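Local coordinates for protein prephenate dehydratase:Amino acid-binding ACT (PDB 6VH5) that probably converts prephenate to 3-phenylpyruvate, with loss of carbon dioxide and water, in phenylalanine biosynthesis, and binds phenylalanine in its ACT domain, at residues 134-139 with 184-189; 105-110 with 127-132; 115-120 with 140-145. All coordinates share one frame; numbering follows the deposited sequence.

Contact 1 (134-139 with 184-189)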
loop_
_atom_site.group_PDB
_atom_site.type_symbol
_atom_site.label_atom_id
_atom_site.label_comp_id
_atom_site.label_asym_id
_atom_site.label_seq_id
_atom_site.Cartn_x
_atom_site.Cartn_y
_atom_site.Cartn_z
ATOM N N ARG A 134 -10.189 17.901 7.366
ATOM C CA ARG A 134 -10.995 18.875 6.638
ATOM C C ARG A 134 -11.825 19.736 7.579
ATOM O O ARG A 134 -11.992 20.937 7.322
ATOM C CB ARG A 134 -11.905 18.164 5.632
ATOM C CG ARG A 134 -11.212 17.771 4.330
ATOM C CD ARG A 134 -12.166 17.067 3.378
ATOM N NE ARG A 134 -12.552 15.752 3.875
ATOM C CZ ARG A 134 -11.961 14.613 3.517
ATOM N NH1 ARG A 134 -10.950 14.627 2.657
ATOM N NH2 ARG A 134 -12.370 13.456 4.027
ATOM N N ASN A 135 -12.284 19.166 8.701
ATOM C CA ASN A 135 -13.200 19.880 9.585
ATOM C C ASN A 135 -12.571 21.155 10.144
ATOM O O ASN A 135 -13.208 22.219 10.135
ATOM C CB ASN A 135 -13.666 18.968 10.718
ATOM C CG ASN A 135 -14.712 17.948 10.264
ATOM O OD1 ASN A 135 -15.354 18.104 9.216
ATOM N ND2 ASN A 135 -14.874 16.886 11.052
ATOM N N VAL A 136 -11.336 21.071 10.655
ATOM C CA VAL A 136 -10.693 22.256 11.234
ATOM C C VAL A 136 -10.274 23.258 10.172
ATOM O O VAL A 136 -10.094 24.441 10.484
ATOM C CB VAL A 136 -9.465 21.911 12.095
ATOM C CG1 VAL A 136 -9.880 21.058 13.286
ATOM C CG2 VAL A 136 -8.402 21.236 11.256
ATOM N N ILE A 137 -10.074 22.822 8.930
ATOM C CA ILE A 137 -9.828 23.793 7.870
ATOM C C ILE A 137 -11.119 24.531 7.531
ATOM O O ILE A 137 -11.117 25.749 7.311
ATOM C CB ILE A 137 -9.215 23.107 6.637
ATOM C CG1 ILE A 137 -7.763 22.684 6.932
ATOM C CG2 ILE A 137 -9.300 24.021 5.421
ATOM C CD1 ILE A 137 -7.146 21.816 5.875
ATOM N N ARG A 138 -12.247 23.815 7.538
ATOM C CA ARG A 138 -13.525 24.412 7.169
ATOM C C ARG A 138 -14.112 25.235 8.310
ATOM O O ARG A 138 -14.647 26.325 8.077
ATOM C CB ARG A 138 -14.516 23.317 6.753
ATOM C CG ARG A 138 -15.917 23.842 6.448
ATOM C CD ARG A 138 -17.008 22.754 6.412
ATOM N NE ARG A 138 -17.337 22.238 7.741
ATOM C CZ ARG A 138 -16.953 21.048 8.202
ATOM N NH1 ARG A 138 -16.232 20.236 7.437
ATOM N NH2 ARG A 138 -17.294 20.667 9.428
ATOM N N GLN A 139 -13.985 24.748 9.548
ATOM C CA GLN A 139 -14.552 25.450 10.694
ATOM C C GLN A 139 -13.910 26.815 10.912
ATOM O O GLN A 139 -14.577 27.740 11.388
ATOM C CB GLN A 139 -14.395 24.598 11.954
ATOM C CG GLN A 139 -15.390 23.464 12.078
ATOM C CD GLN A 139 -14.982 22.453 13.138
ATOM O OE1 GLN A 139 -13.823 22.412 13.556
ATOM N NE2 GLN A 139 -15.930 21.629 13.572
ATOM N N GLU A 184 -4.992 20.633 19.789
ATOM C CA GLU A 184 -4.496 19.273 19.918
ATOM C C GLU A 184 -5.440 18.307 19.229
ATOM O O GLU A 184 -6.653 18.512 19.240
ATOM C CB GLU A 184 -4.356 18.883 21.389
ATOM C CG GLU A 184 -3.063 19.345 22.029
ATOM C CD GLU A 184 -2.976 18.981 23.497
ATOM O OE1 GLU A 184 -3.965 18.441 24.041
ATOM O OE2 GLU A 184 -1.917 19.240 24.106
ATOM N N ASN A 185 -4.874 17.270 18.608
ATOM C CA ASN A 185 -5.639 16.129 18.084
ATOM C C ASN A 185 -6.809 16.585 17.214
ATOM O O ASN A 185 -7.974 16.291 17.488
ATOM C CB ASN A 185 -6.127 15.233 19.228
ATOM C CG ASN A 185 -4.992 14.533 19.939
ATOM O OD1 ASN A 185 -3.870 14.463 19.423
ATOM N ND2 ASN A 185 -5.266 14.031 21.139
ATOM N N VAL A 186 -6.478 17.339 16.161
ATOM C CA VAL A 186 -7.502 18.032 15.387
ATOM C C VAL A 186 -8.041 17.205 14.226
ATOM O O VAL A 186 -8.890 17.704 13.471
ATOM C CB VAL A 186 -6.942 19.360 14.841
ATOM C CG1 VAL A 186 -6.361 20.190 15.971
ATOM C CG2 VAL A 186 -5.910 19.089 13.762
ATOM N N GLU A 187 -7.605 15.956 14.076
ATOM C CA GLU A 187 -8.029 15.131 12.952
ATOM C C GLU A 187 -9.519 14.796 13.032
ATOM O O GLU A 187 -10.123 14.748 14.112
ATOM C CB GLU A 187 -7.200 13.837 12.885
ATOM C CG GLU A 187 -7.409 12.883 14.051
ATOM C CD GLU A 187 -6.529 13.197 15.257
ATOM O OE1 GLU A 187 -6.613 12.452 16.265
ATOM O OE2 GLU A 187 -5.753 14.180 15.195
ATOM N N ASP A 188 -10.110 14.586 11.855
ATOM C CA ASP A 188 -11.528 14.283 11.714
ATOM C C ASP A 188 -11.900 12.983 12.414
ATOM O O ASP A 188 -12.642 12.990 13.402
ATOM C CB ASP A 188 -11.897 14.204 10.228
ATOM C CG ASP A 188 -11.789 15.553 9.522
ATOM O OD1 ASP A 188 -11.709 15.576 8.273
ATOM O OD2 ASP A 188 -11.735 16.592 10.217
ATOM N N SER A 189 -11.362 11.868 11.932
ATOM C CA SER A 189 -11.714 10.559 12.458
ATOM C C SER A 189 -10.721 10.157 13.534
ATOM O O SER A 189 -9.539 10.506 13.483
ATOM C CB SER A 189 -11.732 9.498 11.353
ATOM O OG SER A 189 -11.347 10.038 10.100
#
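The carboxylate of Asp188 takes the backbone amides of Arg134 and Asn135, one on each oxygen. Arg134 N gives a bent bond to Asp188 OD1 (2.9 Å, 133°). Asn135 N gives a straighter one to Asp188 OD2 (3.0 Å, 155°). Both amides arrive on the syn side of the carboxylate, somewhat out of its plane, so the pair of bonds fixes the rotation of the group. The negative charge of Asp188, set at the N-terminal end of helix 134-139, would probably be favoured by the helix dipole. The Arg134 guanidinium lies beyond salt-bridge range, with Asp188 OD1 well out of its plane, and adds at most a diffuse attraction. Asn135 CB sits tightly against Asp188 OD2 at 3.1 Å. The amide of Asn135 is set obliquely to the carboxylate and makes no hydrogen bond to it; its OD1 is instead held from within the helix by NH1 and NH2 of Arg138.

At the next residue along the helix, Val136 meets Val186 at about a right angle. With CG1 anti to the carbonyl carbon (chi1 -63°), Val136 puts that methyl 3.7 Å from Val186 CB and 3.5 Å from Val186 O. Behind this shell, Val186 shares a backbone hydrogen bond with Phe107 and Asp188 one with Gln132, while Glu187 binds Phe107 N and His106 ND1. Segment 184-189 thus runs beside 105-107; these are the two chain crossings between the sheets of a two-lobed catalytic domain, as in the type 2 periplasmic binding protein fold.

Contact 2 (105-110 with 127-132)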
loop_
_atom_site.group_PDB
_atom_site.type_symbol
_atom_site.label_atom_id
_atom_site.label_comp_id
_atom_site.label_asym_id
_atom_site.label_seq_id
_atom_site.Cartn_x
_atom_site.Cartn_y
_atom_site.Cartn_z
ATOM N N ILE A 105 -2.087 7.482 15.602
ATOM C CA ILE A 105 -1.727 8.610 14.744
ATOM C C ILE A 105 -2.595 9.812 15.109
ATOM O O ILE A 105 -3.827 9.726 15.088
ATOM C CB ILE A 105 -1.892 8.241 13.260
ATOM C CG1 ILE A 105 -0.958 7.101 12.894
ATOM C CG2 ILE A 105 -1.613 9.437 12.368
ATOM C CD1 ILE A 105 0.474 7.339 13.330
ATOM N N HIS A 106 -1.957 10.937 15.431
ATOM C CA HIS A 106 -2.658 12.172 15.760
ATOM C C HIS A 106 -1.988 13.355 15.075
ATOM O O HIS A 106 -0.766 13.376 14.889
ATOM C CB HIS A 106 -2.710 12.405 17.276
ATOM C CG HIS A 106 -3.521 11.385 18.012
ATOM N ND1 HIS A 106 -4.845 11.135 17.720
ATOM C CD2 HIS A 106 -3.184 10.524 19.003
ATOM C CE1 HIS A 106 -5.294 10.179 18.514
ATOM N NE2 HIS A 106 -4.305 9.789 19.299
ATOM N N PHE A 107 -2.803 14.352 14.726
ATOM C CA PHE A 107 -2.345 15.582 14.097
ATOM C C PHE A 107 -2.510 16.760 15.041
ATOM O O PHE A 107 -3.550 16.908 15.693
ATOM C CB PHE A 107 -3.122 15.881 12.817
ATOM C CG PHE A 107 -2.661 15.108 11.642
ATOM C CD1 PHE A 107 -3.351 13.992 11.226
ATOM C CD2 PHE A 107 -1.518 15.494 10.960
ATOM C CE1 PHE A 107 -2.916 13.271 10.142
ATOM C CE2 PHE A 107 -1.076 14.780 9.872
ATOM C CZ PHE A 107 -1.772 13.658 9.465
ATOM N N GLN A 108 -1.498 17.623 15.070
ATOM C CA GLN A 108 -1.503 18.821 15.895
ATOM C C GLN A 108 -1.435 20.047 14.998
ATOM O O GLN A 108 -0.621 20.096 14.069
ATOM C CB GLN A 108 -0.326 18.812 16.878
ATOM C CG GLN A 108 -0.039 17.443 17.492
ATOM C CD GLN A 108 -1.146 16.970 18.417
ATOM O OE1 GLN A 108 -2.045 17.735 18.776
ATOM N NE2 GLN A 108 -1.098 15.696 18.793
ATOM N N LEU A 109 -2.289 21.030 15.278
ATOM C CA LEU A 109 -2.260 22.312 14.581
ATOM C C LEU A 109 -1.221 23.181 15.275
ATOM O O LEU A 109 -1.383 23.554 16.441
ATOM C CB LEU A 109 -3.645 22.961 14.583
ATOM C CG LEU A 109 -3.801 24.402 14.076
ATOM C CD1 LEU A 109 -3.531 24.530 12.580
ATOM C CD2 LEU A 109 -5.212 24.896 14.399
ATOM N N MET A 110 -0.138 23.481 14.573
ATOM C CA MET A 110 0.987 24.169 15.178
ATOM C C MET A 110 1.295 25.440 14.405
ATOM O O MET A 110 1.123 25.506 13.184
ATOM C CB MET A 110 2.231 23.271 15.235
ATOM C CG MET A 110 2.544 22.584 13.939
ATOM S SD MET A 110 3.850 21.354 14.131
ATOM C CE MET A 110 3.002 20.066 15.056
ATOM N N ILE A 127 -0.928 16.175 1.387
ATOM C CA ILE A 127 -2.273 16.240 0.813
ATOM C C ILE A 127 -3.202 15.210 1.447
ATOM O O ILE A 127 -4.396 15.471 1.628
ATOM C CB ILE A 127 -2.206 16.085 -0.721
ATOM C CG1 ILE A 127 -3.604 16.183 -1.337
ATOM C CG2 ILE A 127 -1.519 14.773 -1.107
ATOM C CD1 ILE A 127 -3.603 16.394 -2.842
ATOM N N HIS A 128 -2.671 14.047 1.826
ATOM C CA HIS A 128 -3.479 13.036 2.499
ATOM C C HIS A 128 -3.819 13.470 3.922
ATOM O O HIS A 128 -4.893 13.128 4.431
ATOM C CB HIS A 128 -2.742 11.690 2.481
ATOM C CG HIS A 128 -3.539 10.539 3.013
ATOM N ND1 HIS A 128 -4.540 9.924 2.287
ATOM C CD2 HIS A 128 -3.471 9.876 4.192
ATOM C CE1 HIS A 128 -5.061 8.941 2.999
ATOM N NE2 HIS A 128 -4.429 8.889 4.159
ATOM N N ALA A 129 -2.905 14.188 4.584
ATOM C CA ALA A 129 -3.184 14.737 5.910
ATOM C C ALA A 129 -4.256 15.828 5.852
ATOM O O ALA A 129 -5.169 15.865 6.688
ATOM C CB ALA A 129 -1.899 15.283 6.528
ATOM N N LEU A 130 -4.155 16.733 4.876
ATOM C CA LEU A 130 -5.192 17.742 4.691
ATOM C C LEU A 130 -6.553 17.086 4.530
ATOM O O LEU A 130 -7.561 17.590 5.036
ATOM C CB LEU A 130 -4.870 18.628 3.484
ATOM C CG LEU A 130 -3.597 19.470 3.591
ATOM C CD1 LEU A 130 -3.343 20.205 2.292
ATOM C CD2 LEU A 130 -3.698 20.458 4.743
ATOM N N GLY A 131 -6.594 15.956 3.816
ATOM C CA GLY A 131 -7.823 15.213 3.613
ATOM C C GLY A 131 -8.361 14.546 4.861
ATOM O O GLY A 131 -9.510 14.093 4.860
ATOM N N GLN A 132 -7.536 14.391 5.891
ATOM C CA GLN A 132 -7.993 13.822 7.151
ATOM C C GLN A 132 -8.296 14.883 8.194
ATOM O O GLN A 132 -8.709 14.542 9.306
ATOM C CB GLN A 132 -6.957 12.830 7.691
ATOM C CG GLN A 132 -6.682 11.712 6.728
ATOM C CD GLN A 132 -5.666 10.690 7.241
ATOM O OE1 GLN A 132 -5.594 9.583 6.719
ATOM N NE2 GLN A 132 -4.882 11.061 8.256
#
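The Phe107 ring meets two residues of segment 127-132 with its outer carbons. At its edge, near the ring plane, lies Gln132 NE2, 3.5 Å from Phe107 CE1. Ring and amide planes stand 78° apart, so the amide is set nearly upright to the phenyl group, and no atom of segment 127-132 lies squarely over either ring face. The methyl of Ala129 approaches obliquely, 3.4 Å from Phe107 CZ and 3.5 Å from Phe107 CE2, close apolar packing against a buried helix residue. Gln132 reaches the ring because its chain runs extended beyond CG (chi2 -179°). Phe107 belongs to the chain crossing that leads from one lobe into strand 108-111 of the other, and helix 127-130 opens the connection between the parallel strands 122-125 and 143-146, so the ring packs the crossing against a beta-alpha-beta unit. Thr150 of helix 150-160 touches both Phe107 and Ala129, and Leu168 of strand 165-169 also packs on Phe107. Gln132 also touches Asn192, and its side chain is about 9 Å from that of Thr194, predicted to be essential for activity. On the helix itself, Ile127 and His128 pack on Thr55 and Glu57 of the second subunit.

Contact 3 (115-120 with 140-145)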
loop_
_atom_site.group_PDB
_atom_site.type_symbol
_atom_site.label_atom_id
_atom_site.label_comp_id
_atom_site.label_asym_id
_atom_site.label_seq_id
_atom_site.Cartn_x
_atom_site.Cartn_y
_atom_site.Cartn_z
ATOM N N VAL A 115 1.795 33.132 18.110
ATOM C CA VAL A 115 0.830 33.455 17.069
ATOM C C VAL A 115 -0.575 33.118 17.555
ATOM O O VAL A 115 -0.805 32.071 18.176
ATOM C CB VAL A 115 1.185 32.694 15.780
ATOM C CG1 VAL A 115 0.015 32.640 14.816
ATOM C CG2 VAL A 115 2.389 33.339 15.113
ATOM N N ARG A 116 -1.520 34.024 17.301
ATOM C CA ARG A 116 -2.902 33.842 17.720
ATOM C C ARG A 116 -3.709 33.175 16.608
ATOM O O ARG A 116 -3.350 33.224 15.429
ATOM C CB ARG A 116 -3.535 35.186 18.106
ATOM N N ARG A 117 -4.798 32.506 17.011
ATOM C CA ARG A 117 -5.648 31.812 16.048
ATOM C C ARG A 117 -6.114 32.746 14.932
ATOM O O ARG A 117 -6.269 32.313 13.783
ATOM C CB ARG A 117 -6.835 31.173 16.777
ATOM C CG ARG A 117 -7.889 30.533 15.877
ATOM C CD ARG A 117 -9.041 29.928 16.681
ATOM N NE ARG A 117 -8.593 28.773 17.452
ATOM C CZ ARG A 117 -8.610 27.519 17.002
ATOM N NH1 ARG A 117 -8.175 26.523 17.770
ATOM N NH2 ARG A 117 -9.065 27.255 15.782
ATOM N N GLU A 118 -6.347 34.028 15.252
ATOM C CA GLU A 118 -6.857 34.978 14.260
ATOM C C GLU A 118 -5.882 35.206 13.107
ATOM O O GLU A 118 -6.303 35.579 12.005
ATOM C CB GLU A 118 -7.129 36.340 14.893
ATOM C CG GLU A 118 -7.860 36.286 16.169
ATOM C CD GLU A 118 -6.968 36.238 17.377
ATOM O OE1 GLU A 118 -6.405 37.313 17.701
ATOM O OE2 GLU A 118 -6.846 35.152 17.994
ATOM N N GLU A 119 -4.586 35.018 13.335
ATOM C CA GLU A 119 -3.625 35.345 12.289
ATOM C C GLU A 119 -3.542 34.295 11.183
ATOM O O GLU A 119 -3.148 34.643 10.062
ATOM C CB GLU A 119 -2.246 35.581 12.916
ATOM C CG GLU A 119 -2.335 36.527 14.112
ATOM C CD GLU A 119 -0.996 36.924 14.684
ATOM O OE1 GLU A 119 -0.144 37.460 13.935
ATOM O OE2 GLU A 119 -0.804 36.684 15.898
ATOM N N ILE A 120 -3.917 33.038 11.451
ATOM C CA ILE A 120 -3.703 31.975 10.470
ATOM C C ILE A 120 -4.630 32.163 9.277
ATOM O O ILE A 120 -5.826 32.434 9.435
ATOM C CB ILE A 120 -3.887 30.587 11.108
ATOM C CG1 ILE A 120 -2.766 30.306 12.108
ATOM C CG2 ILE A 120 -3.967 29.492 10.045
ATOM C CD1 ILE A 120 -3.137 30.595 13.527
ATOM N N ASN A 140 -12.638 26.970 10.556
ATOM C CA ASN A 140 -11.915 28.216 10.778
ATOM C C ASN A 140 -11.743 29.059 9.520
ATOM O O ASN A 140 -11.166 30.148 9.602
ATOM C CB ASN A 140 -10.545 27.928 11.393
ATOM C CG ASN A 140 -10.643 27.378 12.810
ATOM O OD1 ASN A 140 -10.790 28.128 13.771
ATOM N ND2 ASN A 140 -10.558 26.054 12.942
ATOM N N GLY A 141 -12.229 28.596 8.372
ATOM C CA GLY A 141 -12.116 29.379 7.153
ATOM C C GLY A 141 -10.700 29.498 6.626
ATOM O O GLY A 141 -10.307 30.569 6.142
ATOM N N TRP A 142 -9.915 28.436 6.745
ATOM C CA TRP A 142 -8.544 28.416 6.266
ATOM C C TRP A 142 -8.454 27.748 4.897
ATOM O O TRP A 142 -9.396 27.110 4.426
ATOM C CB TRP A 142 -7.651 27.708 7.281
ATOM C CG TRP A 142 -7.549 28.455 8.565
ATOM C CD1 TRP A 142 -7.586 29.806 8.726
ATOM C CD2 TRP A 142 -7.408 27.898 9.875
ATOM N NE1 TRP A 142 -7.464 30.129 10.055
ATOM C CE2 TRP A 142 -7.356 28.974 10.783
ATOM C CE3 TRP A 142 -7.310 26.594 10.368
ATOM C CZ2 TRP A 142 -7.215 28.788 12.155
ATOM C CZ3 TRP A 142 -7.164 26.411 11.729
ATOM C CH2 TRP A 142 -7.114 27.500 12.606
ATOM N N LYS A 143 -7.307 27.944 4.244
ATOM C CA LYS A 143 -7.002 27.343 2.949
ATOM C C LYS A 143 -5.898 26.317 3.158
ATOM O O LYS A 143 -4.766 26.680 3.496
ATOM C CB LYS A 143 -6.581 28.402 1.932
ATOM N N GLY A 144 -6.221 25.041 2.967
ATOM C CA GLY A 144 -5.200 24.006 3.036
ATOM C C GLY A 144 -4.230 24.109 1.870
ATOM O O GLY A 144 -4.627 24.288 0.718
ATOM N N VAL A 145 -2.940 23.990 2.171
ATOM C CA VAL A 145 -1.886 24.111 1.168
ATOM C C VAL A 145 -1.052 22.834 1.159
ATOM O O VAL A 145 -0.578 22.382 2.210
ATOM C CB VAL A 145 -0.999 25.342 1.424
ATOM C CG1 VAL A 145 0.111 25.416 0.399
ATOM C CG2 VAL A 145 -1.842 26.615 1.398
#
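Trp142, which packs on Ile120 across this contact, follows a Schellman motif that ends helix 134-139 at Gly141, where the positive phi turns the chain into strand 143-146 and completes a beta-alpha-beta unit with strand 122-125. The indole is sandwiched. Ile120 CG2 lies over one face, 3.6 Å from the centroid of the five-membered ring and only 14° off its normal, a CH-pi contact; its nearest ring atom is Trp142 CE2 at 3.5 Å. The methyl gets there because CG2 stands opposite the backbone N of Ile120, while the other branch lies beside that N. The opposite face is covered by CB of Asn140, two residues back along the chain.

Arg117 comes in beside this sandwich. Its chain is straight through chi1 and chi2 and then bends at chi3, which brings NH2 to 2.8 Å from Asn140 OD1. The bond is bent, 134° at the hydrogen, and the nitrogen sits above the amide's carbonyl plane, not on a lone pair. Guanidinium and indole planes are only 17° apart, and Arg117 NH2 reaches Trp142 CH2 obliquely at 3.7 Å. The other terminal nitrogen of Arg117, NH1, forms a salt bridge with Glu183. Asn140 ND2 is tied to Val136 O in the helix, which orients the amide and leaves OD1 turned to Arg117.

Within 115-120, Glu119 OE2 accepts Arg116 N and also pairs with Arg163, closing the turn from which Ile120 and Arg117 project. Trp142 has the largest surface covered across the contact, which implies that the indole carries its apolar part, while the bent Arg117-Asn140 bond beside it supplements an arginine whose charge is met chiefly by Glu183.

Overall arrangement
All three contacts lie in the same lobe of the catalytic domain, around the sheet that holds strands 108-111, 122-125 and 143-146. Contact 2 is the buried one, made by van der Waals contact alone and nearest the chain's centre; contacts 1 and 3 are partly buried and mix apolar packing with polar bonds where they are more exposed. Contacts 1 and 2 each hold one of the two crossing segments, which are joined directly by Glu187 with His106 and by Asn185 with Gln108. Contact 3 meets contact 1 at the end of helix 134-139, where Ile137 O probably accepts Trp142 N, and meets contact 2 where Leu109 packs on Trp142. The charged partners, Asp188 and Arg117, belong to the partly buried contacts; contact 2 has none.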